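Local coordinates for cellulosomal scaffoldin adaptor protein B (Acetivibrio cellulolyticus, PDB 4WI0) that probably serves as a cohesin module of a secreted adaptor scaffoldin, binding dockerin-bearing partners during cellulosome assembly, at residues Ile5-Asp10 with Val128-Ser133. Sequence-based numbering, arbitrary orientation.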
ATOM      1  N   ILE A   5     -11.248 -14.641  -0.804  1.00 23.30           N
ATOM      2  CA  ILE A   5     -11.152 -14.045  -2.135  1.00 22.59           C
ATOM      3  C   ILE A   5     -11.054 -15.194  -3.145  1.00 23.19           C
ATOM      4  O   ILE A   5     -10.417 -16.229  -2.882  1.00 22.97           O
ATOM      5  CB  ILE A   5      -9.952 -13.078  -2.293  1.00 21.69           C
ATOM      6  CG1 ILE A   5      -9.949 -12.455  -3.698  1.00 20.97           C
ATOM      7  CG2 ILE A   5      -8.625 -13.781  -2.043  1.00 21.87           C
ATOM      8  CD1 ILE A   5      -9.114 -11.198  -3.830  1.00 20.18           C
ATOM      9  N   THR A   6     -11.701 -15.006  -4.290  1.00 22.98           N
ATOM     10  CA  THR A   6     -11.745 -16.025  -5.322  1.00 23.73           C
ATOM     11  C   THR A   6     -11.965 -15.408  -6.696  1.00 22.95           C
ATOM     12  O   THR A   6     -12.214 -14.207  -6.830  1.00 21.26           O
ATOM     13  CB  THR A   6     -12.866 -17.054  -5.033  1.00 24.62           C
ATOM     14  OG1 THR A   6     -12.700 -18.201  -5.873  1.00 25.77           O
ATOM     15  CG2 THR A   6     -14.247 -16.463  -5.257  1.00 24.74           C
ATOM     16  N   MET A   7     -11.885 -16.259  -7.710  1.00 23.14           N
ATOM     17  CA  MET A   7     -12.198 -15.878  -9.068  1.00 23.31           C
ATOM     18  C   MET A   7     -13.290 -16.802  -9.574  1.00 24.35           C
ATOM     19  O   MET A   7     -13.211 -18.024  -9.414  1.00 23.98           O
ATOM     20  CB  MET A   7     -10.948 -15.975  -9.937  1.00 23.48           C
ATOM     21  CG  MET A   7     -11.134 -15.523 -11.377  1.00 23.86           C
ATOM     22  SD  MET A   7      -9.701 -15.952 -12.391  1.00 24.25           S
ATOM     23  CE  MET A   7      -8.478 -14.837 -11.704  1.00 23.60           C
ATOM     24  N   ASN A   8     -14.311 -16.215 -10.186  1.00 24.84           N
ATOM     25  CA  ASN A   8     -15.406 -16.982 -10.771  1.00 26.99           C
ATOM     26  C   ASN A   8     -15.550 -16.702 -12.256  1.00 26.48           C
ATOM     27  O   ASN A   8     -15.446 -15.557 -12.678  1.00 25.13           O
ATOM     28  CB  ASN A   8     -16.709 -16.626 -10.066  1.00 28.47           C
ATOM     29  CG  ASN A   8     -16.742 -17.119  -8.638  1.00 29.71           C
ATOM     30  OD1 ASN A   8     -16.849 -16.334  -7.708  1.00 29.49           O
ATOM     31  ND2 ASN A   8     -16.659 -18.426  -8.463  1.00 30.77           N
ATOM     32  N   PHE A   9     -15.793 -17.751 -13.038  1.00 27.13           N
ATOM     33  CA  PHE A   9     -16.031 -17.602 -14.477  1.00 27.58           C
ATOM     34  C   PHE A   9     -17.517 -17.635 -14.783  1.00 28.58           C
ATOM     35  O   PHE A   9     -18.254 -18.413 -14.179  1.00 29.58           O
ATOM     36  CB  PHE A   9     -15.332 -18.704 -15.273  1.00 27.50           C
ATOM     37  CG  PHE A   9     -13.857 -18.801 -15.013  1.00 26.86           C
ATOM     38  CD1 PHE A   9     -13.049 -17.685 -15.100  1.00 26.01           C
ATOM     39  CD2 PHE A   9     -13.271 -20.023 -14.707  1.00 27.79           C
ATOM     40  CE1 PHE A   9     -11.690 -17.768 -14.865  1.00 25.75           C
ATOM     41  CE2 PHE A   9     -11.907 -20.113 -14.474  1.00 27.43           C
ATOM     42  CZ  PHE A   9     -11.116 -18.984 -14.550  1.00 26.42           C
ATOM     43  N   ASP A  10     -17.957 -16.793 -15.719  1.00 28.29           N
ATOM     44  CA  ASP A  10     -19.333 -16.871 -16.210  1.00 29.48           C
ATOM     45  C   ASP A  10     -19.585 -18.179 -16.963  1.00 30.96           C
ATOM     46  O   ASP A  10     -20.717 -18.645 -17.026  1.00 31.50           O
ATOM     47  CB  ASP A  10     -19.695 -15.668 -17.085  1.00 29.68           C
ATOM     48  CG  ASP A  10     -18.856 -15.568 -18.344  1.00 29.98           C
ATOM     49  OD1 ASP A  10     -17.783 -16.204 -18.437  1.00 29.68           O
ATOM     50  OD2 ASP A  10     -19.269 -14.819 -19.250  1.00 31.59           O
ATOM     51  N   VAL A 128      -5.994 -21.125 -14.560  1.00 22.89           N
ATOM     52  CA  VAL A 128      -5.729 -19.760 -14.103  1.00 22.23           C
ATOM     53  C   VAL A 128      -5.621 -19.789 -12.575  1.00 22.43           C
ATOM     54  O   VAL A 128      -6.495 -20.352 -11.906  1.00 22.59           O
ATOM     55  CB  VAL A 128      -6.856 -18.802 -14.537  1.00 22.20           C
ATOM     56  CG1 VAL A 128      -6.627 -17.390 -13.991  1.00 21.66           C
ATOM     57  CG2 VAL A 128      -6.974 -18.770 -16.056  1.00 22.03           C
ATOM     58  N   VAL A 129      -4.552 -19.208 -12.026  1.00 22.03           N
ATOM     59  CA  VAL A 129      -4.408 -19.097 -10.569  1.00 22.22           C
ATOM     60  C   VAL A 129      -3.911 -17.734 -10.092  1.00 21.94           C
ATOM     61  O   VAL A 129      -3.175 -17.042 -10.793  1.00 21.32           O
ATOM     62  CB  VAL A 129      -3.453 -20.167  -9.979  1.00 23.12           C
ATOM     63  CG1 VAL A 129      -4.046 -21.553 -10.136  1.00 23.43           C
ATOM     64  CG2 VAL A 129      -2.058 -20.095 -10.599  1.00 23.31           C
ATOM     65  N   PHE A 130      -4.316 -17.377  -8.878  1.00 21.85           N
ATOM     66  CA  PHE A 130      -3.598 -16.386  -8.086  1.00 21.59           C
ATOM     67  C   PHE A 130      -2.216 -16.940  -7.760  1.00 22.45           C
ATOM     68  O   PHE A 130      -2.102 -18.085  -7.313  1.00 22.56           O
ATOM     69  CB  PHE A 130      -4.344 -16.095  -6.785  1.00 21.70           C
ATOM     70  CG  PHE A 130      -5.715 -15.496  -6.980  1.00 21.18           C
ATOM     71  CD1 PHE A 130      -5.855 -14.165  -7.328  1.00 21.10           C
ATOM     72  CD2 PHE A 130      -6.859 -16.267  -6.806  1.00 21.74           C
ATOM     73  CE1 PHE A 130      -7.118 -13.601  -7.503  1.00 20.71           C
ATOM     74  CE2 PHE A 130      -8.122 -15.720  -6.972  1.00 21.88           C
ATOM     75  CZ  PHE A 130      -8.254 -14.381  -7.324  1.00 21.31           C
ATOM     76  N   GLU A 131      -1.170 -16.138  -7.959  1.00 22.68           N
ATOM     77  CA  GLU A 131       0.201 -16.625  -7.818  1.00 24.49           C
ATOM     78  C   GLU A 131       1.131 -15.645  -7.119  1.00 23.57           C
ATOM     79  O   GLU A 131       1.137 -14.463  -7.441  1.00 22.36           O
ATOM     80  CB  GLU A 131       0.761 -16.965  -9.204  1.00 26.56           C
ATOM     81  CG  GLU A 131       2.261 -17.197  -9.238  1.00 28.81           C
ATOM     82  CD  GLU A 131       2.713 -17.856 -10.513  1.00 29.64           C
ATOM     83  OE1 GLU A 131       2.557 -19.082 -10.622  1.00 30.83           O
ATOM     84  OE2 GLU A 131       3.232 -17.146 -11.395  1.00 30.97           O
ATOM     85  N   HIS A 132       1.930 -16.160  -6.183  1.00 23.86           N
ATOM     86  CA  HIS A 132       2.975 -15.387  -5.501  1.00 24.58           C
ATOM     87  C   HIS A 132       3.817 -14.533  -6.462  1.00 23.48           C
ATOM     88  O   HIS A 132       4.174 -14.971  -7.553  1.00 22.84           O
ATOM     89  CB  HIS A 132       3.906 -16.324  -4.702  1.00 27.33           C
ATOM     90  CG  HIS A 132       5.079 -15.625  -4.074  1.00 30.00           C
ATOM     91  ND1 HIS A 132       4.982 -14.918  -2.893  1.00 31.54           N
ATOM     92  CD2 HIS A 132       6.371 -15.517  -4.469  1.00 32.09           C
ATOM     93  CE1 HIS A 132       6.163 -14.408  -2.587  1.00 32.71           C
ATOM     94  NE2 HIS A 132       7.024 -14.758  -3.527  1.00 32.73           N
ATOM     95  N   SER A 133       4.114 -13.307  -6.040  1.00 22.64           N
ATOM     96  CA  SER A 133       5.036 -12.437  -6.746  1.00 22.50           C
ATOM     97  C   SER A 133       6.020 -11.823  -5.755  1.00 22.82           C
ATOM     98  O   SER A 133       5.636 -11.442  -4.650  1.00 22.38           O
ATOM     99  CB  SER A 133       4.271 -11.329  -7.470  1.00 21.76           C
ATOM    100  OG  SER A 133       5.157 -10.350  -7.978  1.00 22.13           O
TER
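Phe-130 drives its ring edge-first into strand 4-9: CE2 lies 3.9 Å from Thr-6 C and CZ 4.1 Å from Met-7 CB, with the carbonyl carbon of Thr-6 in the plane of the ring. A flat, rigid aromatic suits this place because its rim can press against the backbone itself. Ile-5 adds a branched flank, its CG1 4.4 Å from Phe-130 CZ. Next along the strand, the extended chain of Met-7 (chi1 -177°) carries SD to 3.8 Å from Val-128 CG1, and a bend at the third torsion (chi3 -69°) turns CE to 3.9 Å from that same methyl; the two side chains cross at about a right angle. An unbranched thioether is flexible enough to fit between the sheets, where Ile-39 also touches both Met-7 and Val-128.

Packing slackens toward Phe-9, whose partly exposed ring meets Val-128 CB with its edge, CZ 4.3 Å away. Thr-6 hydrogen-bonds through OG1 to Ile-160 O in its own sheet. The two strands run nearly antiparallel but belong to opposing sheets of the cohesin beta-sandwich. The side chains meeting here are apolar and the ring rim also lies on a peptide group, so dispersion and water exclusion probably dominate.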